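PDB 5G4I: phospholyase from Arthrobacter aurescens, which is a PLP-dependent phospholyase, assigned to the cleavage of ethanolamine phosphate, and is a homologue of class III transaminases. Local coordinates for residues A[115-129]-A[302-314]. Numbering follows the deposited sequence.
Sequences FLTNSGSEANELALR and FGRHNMFFNTFAG. With PLP (pyridoxal-5'-phosphate), chain C; PLP (pyridoxal-5'-phosphate), chain H.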
ATOM      1  N   PHE A 115     -12.199  -0.966   6.901  1.00 10.45           N
ATOM      2  CA  PHE A 115     -10.818  -1.480   6.859  1.00 10.14           C
ATOM      3  C   PHE A 115      -9.934  -0.308   6.341  1.00 10.49           C
ATOM      4  O   PHE A 115     -10.162   0.189   5.206  1.00 12.78           O
ATOM      5  CB  PHE A 115     -10.659  -2.628   5.869  1.00  9.94           C
ATOM      6  CG  PHE A 115     -11.447  -3.901   6.159  1.00 11.39           C
ATOM      7  CD1 PHE A 115     -12.711  -4.075   5.675  1.00 12.97           C
ATOM      8  CD2 PHE A 115     -10.846  -4.916   6.872  1.00 10.86           C
ATOM      9  CE1 PHE A 115     -13.404  -5.307   5.931  1.00 12.92           C
ATOM     10  CE2 PHE A 115     -11.504  -6.113   7.142  1.00 12.32           C
ATOM     11  CZ  PHE A 115     -12.800  -6.288   6.667  1.00 12.43           C
ATOM     12  N   LEU A 116      -8.919   0.073   7.073  1.00 10.26           N
ATOM     13  CA  LEU A 116      -7.996   1.090   6.561  1.00  9.47           C
ATOM     14  C   LEU A 116      -6.826   0.390   5.780  1.00  9.83           C
ATOM     15  O   LEU A 116      -6.452  -0.765   6.066  1.00  9.44           O
ATOM     16  CB  LEU A 116      -7.448   1.916   7.744  1.00 10.99           C
ATOM     17  CG  LEU A 116      -8.439   2.949   8.263  1.00 11.35           C
ATOM     18  CD1 LEU A 116      -8.121   3.430   9.685  1.00 12.67           C
ATOM     19  CD2 LEU A 116      -8.534   4.178   7.357  1.00 11.34           C
ATOM     20  N   THR A 117      -6.246   1.157   4.818  1.00  8.85           N
ATOM     21  CA  THR A 117      -5.119   0.700   4.015  1.00  8.89           C
ATOM     22  C   THR A 117      -4.172   1.904   3.835  1.00  9.09           C
ATOM     23  O   THR A 117      -4.402   2.983   4.416  1.00  9.74           O
ATOM     24  CB  THR A 117      -5.542   0.135   2.623  1.00  9.35           C
ATOM     25  OG1 THR A 117      -5.954   1.246   1.792  1.00  9.86           O
ATOM     26  CG2 THR A 117      -6.599  -0.971   2.726  1.00 10.67           C
ATOM     27  N   ASN A 118      -3.119   1.735   2.992  1.00  8.95           N
ATOM     28  CA  ASN A 118      -2.140   2.828   2.763  1.00  9.88           C
ATOM     29  C   ASN A 118      -2.230   3.425   1.316  1.00 11.34           C
ATOM     30  O   ASN A 118      -1.398   4.234   0.917  1.00 11.30           O
ATOM     31  CB  ASN A 118      -0.728   2.373   3.090  1.00 11.81           C
ATOM     32  CG  ASN A 118      -0.624   1.666   4.417  1.00 11.10           C
ATOM     33  OD1 ASN A 118      -0.476   0.376   4.445  1.00 13.11           O
ATOM     34  ND2 ASN A 118      -0.799   2.342   5.477  1.00  9.18           N
ATOM     35  N   SER A 119      -3.129   2.884   0.480  1.00  9.54           N
ATOM     36  CA  SER A 119      -3.215   3.314  -0.948  1.00  9.59           C
ATOM     37  C   SER A 119      -4.585   2.916  -1.548  1.00  9.43           C
ATOM     38  O   SER A 119      -5.256   1.976  -1.042  1.00  9.39           O
ATOM     39  CB  SER A 119      -2.100   2.737  -1.803  1.00  9.26           C
ATOM     40  OG  SER A 119      -2.256   1.325  -2.006  1.00 10.13           O
ATOM     41  N   GLY A 120      -4.959   3.547  -2.643  1.00 10.47           N
ATOM     42  CA  GLY A 120      -6.174   3.113  -3.405  1.00 10.33           C
ATOM     43  C   GLY A 120      -6.005   1.729  -3.933  1.00  9.72           C
ATOM     44  O   GLY A 120      -7.006   0.924  -3.935  1.00  9.67           O
ATOM     45  N   SER A 121      -4.811   1.356  -4.466  1.00  9.39           N
ATOM     46  CA  SER A 121      -4.616  -0.074  -4.969  1.00  8.98           C
ATOM     47  C   SER A 121      -4.832  -1.043  -3.827  1.00  8.97           C
ATOM     48  O   SER A 121      -5.432  -2.133  -4.029  1.00  9.03           O
ATOM     49  CB  SER A 121      -3.215  -0.283  -5.691  1.00 10.39           C
ATOM     50  OG  SER A 121      -3.160   0.456  -6.894  1.00 10.82           O
ATOM     51  N   GLU A 122      -4.269  -0.777  -2.653  1.00  8.39           N
ATOM     52  CA  GLU A 122      -4.476  -1.717  -1.494  1.00  9.11           C
ATOM     53  C   GLU A 122      -5.955  -1.830  -1.216  1.00  8.34           C
ATOM     54  O   GLU A 122      -6.448  -2.961  -0.867  1.00  8.95           O
ATOM     55  CB  GLU A 122      -3.684  -1.329  -0.242  1.00  9.83           C
ATOM     56  CG  GLU A 122      -2.199  -1.575  -0.253  1.00 10.76           C
ATOM     57  CD  GLU A 122      -1.589  -1.562   1.169  1.00 10.70           C
ATOM     58  OE1 GLU A 122      -1.946  -0.671   2.040  1.00 10.72           O
ATOM     59  OE2 GLU A 122      -0.712  -2.474   1.474  1.00 12.47           O
ATOM     60  N   ALA A 123      -6.690  -0.723  -1.304  1.00  8.62           N
ATOM     61  CA  ALA A 123      -8.151  -0.766  -0.995  1.00  8.85           C
ATOM     62  C   ALA A 123      -8.891  -1.639  -2.034  1.00  8.53           C
ATOM     63  O   ALA A 123      -9.738  -2.510  -1.679  1.00  8.95           O
ATOM     64  CB  ALA A 123      -8.735   0.630  -0.885  1.00  9.15           C
ATOM     65  N   ASN A 124      -8.685  -1.400  -3.320  1.00  8.68           N
ATOM     66  CA  ASN A 124      -9.397  -2.179  -4.347  1.00  8.86           C
ATOM     67  C   ASN A 124      -8.937  -3.643  -4.326  1.00  8.96           C
ATOM     68  O   ASN A 124      -9.804  -4.545  -4.529  1.00  9.53           O
ATOM     69  CB  ASN A 124      -9.218  -1.578  -5.759  1.00  8.97           C
ATOM     70  CG  ASN A 124     -10.097  -0.382  -6.030  1.00 10.63           C
ATOM     71  OD1 ASN A 124     -11.254  -0.358  -5.579  1.00  9.93           O
ATOM     72  ND2 ASN A 124      -9.636   0.539  -6.844  1.00 11.92           N
ATOM     73  N   GLU A 125      -7.671  -3.969  -4.083  1.00  8.12           N
ATOM     74  CA  GLU A 125      -7.235  -5.362  -3.907  1.00  8.55           C
ATOM     75  C   GLU A 125      -8.024  -6.007  -2.814  1.00  9.33           C
ATOM     76  O   GLU A 125      -8.521  -7.164  -2.994  1.00  9.53           O
ATOM     77  CB  GLU A 125      -5.719  -5.379  -3.554  1.00 10.53           C
ATOM     78  CG  GLU A 125      -5.162  -6.765  -3.333  1.00 10.84           C
ATOM     79  CD  GLU A 125      -4.941  -7.591  -4.554  1.00 10.33           C
ATOM     80  OE1 GLU A 125      -5.104  -7.113  -5.687  1.00 11.25           O
ATOM     81  OE2 GLU A 125      -4.577  -8.809  -4.389  1.00 11.75           O
ATOM     82  N   LEU A 126      -8.147  -5.366  -1.649  1.00  9.37           N
ATOM     83  CA  LEU A 126      -8.904  -5.950  -0.503  1.00  8.84           C
ATOM     84  C   LEU A 126     -10.373  -6.084  -0.830  1.00  8.93           C
ATOM     85  O   LEU A 126     -10.982  -7.146  -0.480  1.00  9.41           O
ATOM     86  CB  LEU A 126      -8.658  -5.114   0.766  1.00  9.45           C
ATOM     87  CG  LEU A 126      -9.427  -5.531   2.007  1.00 10.30           C
ATOM     88  CD1 LEU A 126      -9.081  -6.928   2.441  1.00 11.13           C
ATOM     89  CD2 LEU A 126      -9.122  -4.521   3.158  1.00 11.51           C
ATOM     90  N   ALA A 127     -10.977  -5.068  -1.426  1.00  8.73           N
ATOM     91  CA  ALA A 127     -12.411  -5.201  -1.783  1.00  9.05           C
ATOM     92  C   ALA A 127     -12.663  -6.380  -2.702  1.00  9.11           C
ATOM     93  O   ALA A 127     -13.694  -7.094  -2.506  1.00  9.37           O
ATOM     94  CB  ALA A 127     -12.954  -3.900  -2.365  1.00  8.88           C
ATOM     95  N   LEU A 128     -11.826  -6.601  -3.737  1.00  8.59           N
ATOM     96  CA  LEU A 128     -12.034  -7.769  -4.656  1.00  9.90           C
ATOM     97  C   LEU A 128     -11.905  -9.063  -3.850  1.00 10.33           C
ATOM     98  O   LEU A 128     -12.591 -10.075  -4.126  1.00 11.14           O
ATOM     99  CB  LEU A 128     -11.045  -7.723  -5.851  1.00 11.23           C
ATOM    100  CG  LEU A 128     -11.261  -6.642  -6.903  1.00 14.12           C
ATOM    101  CD1 LEU A 128     -10.154  -6.781  -7.895  1.00 16.84           C
ATOM    102  CD2 LEU A 128     -12.598  -6.856  -7.594  1.00 14.35           C
ATOM    103  N   ARG A 129     -10.947  -9.106  -2.899  1.00  8.87           N
ATOM    104  CA  ARG A 129     -10.715 -10.290  -2.050  1.00  9.73           C
ATOM    105  C   ARG A 129     -11.893 -10.598  -1.153  1.00  9.57           C
ATOM    106  O   ARG A 129     -12.377 -11.805  -1.053  1.00 10.59           O
ATOM    107  CB  ARG A 129      -9.360 -10.119  -1.321  1.00  9.96           C
ATOM    108  CG  ARG A 129      -8.923 -11.404  -0.514  1.00 10.39           C
ATOM    109  CD  ARG A 129      -7.542 -11.206   0.154  1.00 11.45           C
ATOM    110  NE  ARG A 129      -7.258 -12.401   0.996  1.00 10.48           N
ATOM    111  CZ  ARG A 129      -6.583 -12.411   2.145  1.00 11.31           C
ATOM    112  NH1 ARG A 129      -5.920 -11.349   2.562  1.00 10.47           N
ATOM    113  NH2 ARG A 129      -6.491 -13.530   2.862  1.00 12.12           N
ATOM    114  N   PHE A 302     -15.476 -11.665   7.005  1.00 11.40           N
ATOM    115  CA  PHE A 302     -14.079 -11.742   6.521  1.00 12.16           C
ATOM    116  C   PHE A 302     -13.104 -11.919   7.694  1.00 12.26           C
ATOM    117  O   PHE A 302     -12.120 -12.702   7.575  1.00 12.40           O
ATOM    118  CB  PHE A 302     -13.700 -10.447   5.707  1.00 10.94           C
ATOM    119  CG  PHE A 302     -12.365 -10.503   4.984  1.00 11.28           C
ATOM    120  CD1 PHE A 302     -12.203 -11.222   3.797  1.00 10.84           C
ATOM    121  CD2 PHE A 302     -11.233  -9.770   5.502  1.00 11.02           C
ATOM    122  CE1 PHE A 302     -10.968 -11.204   3.150  1.00 11.63           C
ATOM    123  CE2 PHE A 302     -10.028  -9.815   4.835  1.00 12.79           C
ATOM    124  CZ  PHE A 302      -9.889 -10.505   3.707  1.00 12.68           C
ATOM    125  N   GLY A 303     -13.337 -11.226   8.799  1.00 13.04           N
ATOM    126  CA  GLY A 303     -12.449 -11.411  10.003  1.00 13.15           C
ATOM    127  C   GLY A 303     -12.563 -12.752  10.703  1.00 13.31           C
ATOM    128  O   GLY A 303     -11.579 -13.249  11.229  1.00 16.59           O
ATOM    129  N   ARG A 304     -13.714 -13.380  10.589  1.00 13.12           N
ATOM    130  CA  ARG A 304     -13.845 -14.762  11.139  1.00 15.43           C
ATOM    131  C   ARG A 304     -13.042 -15.748  10.285  1.00 15.82           C
ATOM    132  O   ARG A 304     -12.642 -16.801  10.825  1.00 17.64           O
ATOM    133  CB  ARG A 304     -15.316 -15.242  11.176  1.00 16.80           C
ATOM    134  CG  ARG A 304     -16.179 -14.581  12.238  1.00 20.70           C
ATOM    135  CD  ARG A 304     -17.584 -15.257  12.363  1.00 24.50           C
ATOM    136  NE  ARG A 304     -18.251 -15.621  11.103  1.00 31.76           N
ATOM    137  CZ  ARG A 304     -19.156 -14.877  10.448  1.00 34.84           C
ATOM    138  NH1 ARG A 304     -19.522 -13.690  10.914  1.00 35.45           N
ATOM    139  NH2 ARG A 304     -19.708 -15.315   9.310  1.00 35.96           N
ATOM    140  N   HIS A 305     -12.887 -15.506   8.993  1.00 14.50           N
ATOM    141  CA  HIS A 305     -12.267 -16.418   8.056  1.00 14.97           C
ATOM    142  C   HIS A 305     -10.775 -16.135   7.762  1.00 13.62           C
ATOM    143  O   HIS A 305     -10.121 -17.011   7.092  1.00 13.71           O
ATOM    144  CB  HIS A 305     -13.029 -16.355   6.706  1.00 17.95           C
ATOM    145  CG  HIS A 305     -14.411 -16.922   6.743  1.00 20.32           C
ATOM    146  ND1 HIS A 305     -15.320 -16.655   5.733  1.00 24.57           N
ATOM    147  CD2 HIS A 305     -15.025 -17.734   7.626  1.00 26.57           C
ATOM    148  CE1 HIS A 305     -16.455 -17.304   6.016  1.00 30.00           C
ATOM    149  NE2 HIS A 305     -16.301 -17.946   7.166  1.00 25.58           N
ATOM    150  N   ASN A 306     -10.213 -14.980   8.216  1.00 11.91           N
ATOM    151  CA  ASN A 306      -8.830 -14.633   7.898  1.00 11.76           C
ATOM    152  C   ASN A 306      -8.218 -13.836   9.013  1.00 12.40           C
ATOM    153  O   ASN A 306      -8.867 -12.932   9.566  1.00 13.74           O
ATOM    154  CB  ASN A 306      -8.730 -13.729   6.653  1.00 12.13           C
ATOM    155  CG  ASN A 306      -9.429 -14.324   5.398  1.00 11.96           C
ATOM    156  OD1 ASN A 306      -8.817 -14.941   4.502  1.00 10.73           O
ATOM    157  ND2 ASN A 306     -10.727 -14.031   5.296  1.00 12.56           N
ATOM    158  N   MET A 307      -6.946 -14.120   9.334  1.00 12.87           N
ATOM    159  CA  MET A 307      -6.185 -13.305  10.275  1.00 14.88           C
ATOM    160  C   MET A 307      -5.580 -12.092   9.520  1.00 13.21           C
ATOM    161  O   MET A 307      -4.392 -11.989   9.212  1.00 14.92           O
ATOM    162  CB  MET A 307      -5.110 -14.144  11.023  1.00 18.38           C
ATOM    163  CG  MET A 307      -4.323 -13.365  12.050  1.00 24.39           C
ATOM    164  SD  MET A 307      -4.929 -11.853  12.880  1.00 31.12           S
ATOM    165  CE  MET A 307      -3.372 -11.036  12.422  1.00 37.35           C
ATOM    166  N   PHE A 308      -6.482 -11.187   9.141  1.00 13.39           N
ATOM    167  CA  PHE A 308      -6.131 -10.040   8.284  1.00 12.60           C
ATOM    168  C   PHE A 308      -5.485  -8.915   9.100  1.00 13.26           C
ATOM    169  O   PHE A 308      -6.063  -8.449  10.099  1.00 13.67           O
ATOM    170  CB  PHE A 308      -7.384  -9.499   7.512  1.00 12.93           C
ATOM    171  CG  PHE A 308      -7.046  -8.309   6.613  1.00 13.11           C
ATOM    172  CD1 PHE A 308      -6.397  -8.522   5.421  1.00 13.80           C
ATOM    173  CD2 PHE A 308      -7.291  -7.007   7.055  1.00 16.35           C
ATOM    174  CE1 PHE A 308      -5.983  -7.404   4.637  1.00 15.21           C
ATOM    175  CE2 PHE A 308      -6.836  -5.914   6.304  1.00 14.14           C
ATOM    176  CZ  PHE A 308      -6.199  -6.137   5.136  1.00 15.13           C
ATOM    177  N   PHE A 309      -4.352  -8.387   8.584  1.00 12.51           N
ATOM    178  CA  PHE A 309      -3.601  -7.323   9.310  1.00 13.02           C
ATOM    179  C   PHE A 309      -2.767  -6.566   8.260  1.00 11.99           C
ATOM    180  O   PHE A 309      -2.030  -7.226   7.494  1.00 13.45           O
ATOM    181  CB  PHE A 309      -2.740  -7.915  10.471  1.00 13.27           C
ATOM    182  CG  PHE A 309      -1.991  -6.892  11.309  1.00 13.82           C
ATOM    183  CD1 PHE A 309      -2.657  -5.938  12.058  1.00 15.19           C
ATOM    184  CD2 PHE A 309      -0.638  -6.781  11.149  1.00 15.93           C
ATOM    185  CE1 PHE A 309      -1.961  -4.904  12.739  1.00 15.23           C
ATOM    186  CE2 PHE A 309       0.126  -5.821  11.925  1.00 16.17           C
ATOM    187  CZ  PHE A 309      -0.536  -4.883  12.677  1.00 16.61           C
ATOM    188  N   ASN A 310      -2.761  -5.222   8.333  1.00 12.13           N
ATOM    189  CA  ASN A 310      -1.985  -4.281   7.533  1.00 11.71           C
ATOM    190  C   ASN A 310      -1.210  -3.440   8.551  1.00 12.73           C
ATOM    191  O   ASN A 310      -1.809  -2.694   9.311  1.00 12.55           O
ATOM    192  CB  ASN A 310      -2.959  -3.529   6.639  1.00 12.38           C
ATOM    193  CG  ASN A 310      -2.348  -2.454   5.818  1.00 11.94           C
ATOM    194  OD1 ASN A 310      -1.410  -1.754   6.268  1.00 11.93           O
ATOM    195  ND2 ASN A 310      -2.860  -2.270   4.595  1.00 11.99           N
ATOM    196  N   THR A 311       0.125  -3.545   8.560  1.00 12.93           N
ATOM    197  CA  THR A 311       0.918  -3.009   9.673  1.00 13.44           C
ATOM    198  C   THR A 311       0.811  -1.498   9.802  1.00 13.91           C
ATOM    199  O   THR A 311       0.735  -0.954  10.930  1.00 12.98           O
ATOM    200  CB  THR A 311       2.417  -3.393   9.521  1.00 15.33           C
ATOM    201  OG1 THR A 311       2.550  -4.832   9.447  1.00 14.36           O
ATOM    202  CG2 THR A 311       3.265  -2.889  10.720  1.00 16.87           C
ATOM    203  N   PHE A 312       0.912  -0.760   8.701  1.00 12.31           N
ATOM    204  CA  PHE A 312       0.884   0.716   8.741  1.00 13.06           C
ATOM    205  C   PHE A 312      -0.563   1.273   8.773  1.00 12.49           C
ATOM    206  O   PHE A 312      -0.750   2.409   9.195  1.00 12.73           O
ATOM    207  CB  PHE A 312       1.626   1.323   7.519  1.00 12.02           C
ATOM    208  CG  PHE A 312       3.115   0.980   7.435  1.00 11.78           C
ATOM    209  CD1 PHE A 312       3.952   1.147   8.522  1.00 11.80           C
ATOM    210  CD2 PHE A 312       3.646   0.646   6.201  1.00 13.14           C
ATOM    211  CE1 PHE A 312       5.330   0.913   8.372  1.00 12.96           C
ATOM    212  CE2 PHE A 312       5.013   0.415   6.050  1.00 12.14           C
ATOM    213  CZ  PHE A 312       5.862   0.549   7.163  1.00 11.14           C
ATOM    214  N   ALA A 313      -1.565   0.453   8.418  1.00 11.25           N
ATOM    215  CA  ALA A 313      -2.912   1.007   8.333  1.00 11.37           C
ATOM    216  C   ALA A 313      -3.442   1.456   9.678  1.00 10.91           C
ATOM    217  O   ALA A 313      -3.276   0.711  10.702  1.00 12.93           O
ATOM    218  CB  ALA A 313      -3.861  -0.011   7.750  1.00 11.85           C
ATOM    219  N   GLY A 314      -4.071   2.646   9.735  1.00 10.96           N
ATOM    220  CA  GLY A 314      -4.637   3.057  11.041  1.00 11.27           C
ATOM    221  C   GLY A 314      -3.677   3.440  12.106  1.00 12.19           C
ATOM    222  O   GLY A 314      -4.037   3.481  13.307  1.00 13.29           O
TER
HETATM  223  N1  PLP C1441      -8.711   3.764  -8.759  1.00 12.73           N
HETATM  224  C2  PLP C1441      -8.868   5.002  -9.288  1.00 16.30           C
HETATM  225  C2A PLP C1441     -10.204   5.416  -9.848  1.00 18.70           C
HETATM  226  C3  PLP C1441      -7.728   5.952  -9.316  1.00 20.17           C
HETATM  227  O3  PLP C1441      -7.861   7.201  -9.841  1.00 23.21           O
HETATM  228  C4  PLP C1441      -6.440   5.489  -8.752  1.00 16.83           C
HETATM  229  C4A PLP C1441      -5.246   6.364  -8.734  1.00 22.92           C
HETATM  230  C5  PLP C1441      -6.400   4.112  -8.203  1.00 16.54           C
HETATM  231  C6  PLP C1441      -7.549   3.327  -8.242  1.00 15.60           C
HETATM  232  C5A PLP C1441      -5.122   3.564  -7.609  1.00 17.92           C
HETATM  233  O4P PLP C1441      -4.626   4.471  -6.628  1.00 15.90           O
HETATM  234  P   PLP C1441      -3.144   4.291  -6.024  1.00 13.70           P
HETATM  235  O1P PLP C1441      -2.243   4.844  -7.102  1.00 13.28           O
HETATM  236  O2P PLP C1441      -3.167   5.107  -4.753  1.00 17.26           O
HETATM  237  O3P PLP C1441      -3.018   2.803  -5.808  1.00 16.56           O
HETATM  238  N1  PLP H1440       6.984  -9.693   5.155  1.00 13.26           N
HETATM  239  C2  PLP H1440       7.405  -9.864   6.361  1.00 17.60           C
HETATM  240  C2A PLP H1440       8.540 -10.861   6.626  1.00 18.95           C
HETATM  241  C3  PLP H1440       6.744  -9.131   7.482  1.00 17.83           C
HETATM  242  O3  PLP H1440       7.230  -9.233   8.772  1.00 21.99           O
HETATM  243  C4  PLP H1440       5.647  -8.183   7.226  1.00 17.59           C
HETATM  244  C4A PLP H1440       5.075  -7.292   8.281  1.00 21.51           C
HETATM  245  C5  PLP H1440       5.244  -8.129   5.834  1.00 17.23           C
HETATM  246  C6  PLP H1440       5.951  -8.892   4.847  1.00 16.89           C
HETATM  247  C5A PLP H1440       3.998  -7.262   5.471  1.00 17.47           C
HETATM  248  O4P PLP H1440       4.226  -5.888   5.663  1.00 18.49           O
HETATM  249  P   PLP H1440       2.837  -5.002   5.682  1.00 14.06           P
HETATM  250  O1P PLP H1440       1.920  -5.331   6.864  1.00 15.26           O
HETATM  251  O2P PLP H1440       3.529  -3.608   5.657  1.00 16.63           O
HETATM  252  O3P PLP H1440       2.177  -5.030   4.370  1.00 15.68           O
HETATM  253  O   HOH W   1      -4.248   4.023   7.201  1.00 11.60           O
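L126 pushes its CD1 methyl into the notch between the rings of F302 and F308. CD1 lies over one face of F308, a CH-pi contact 4.2 Å from the ring centroid. The same methyl also meets F302 CE2, while CD2 stays against F308 near CZ. CG of L126 stands anti to the backbone N (chi1 176°), which sends CD1 off helix 120-135 toward both rings. F115, on the strand before that helix, completes the aromatic cluster. Its edge faces F308 in an offset edge-to-face pair, planes at 86°, and its CZ lies 4.0 Å from F302 CD2. F302 presents its CZ to one face of the R129 guanidinium, the ring nearly upright on it (79°); R129 NE forms a salt bridge with E165 of the second subunit.

This is the dimer interface of a fold type I PLP-dependent enzyme, where cofactors are shared between chains. G120 N and S121 at the helix start bind the phosphate of this chain's own PLP. T311 N and OG1 bind that of the second subunit's PLP.

N310 ND2 donates to E122 OE1 (3.1 Å), from above the carboxylate plane. N118 N reaches the same oxygen at 2.8 Å, so two donors grip it. E122 OE2 bonds to S119 OG of the second subunit. The small bump of A313 CB sits 3.2 Å from L116 O. Beside it, L116 CD1 rests on G314 CA, and a water bridges T117 O to G314 N.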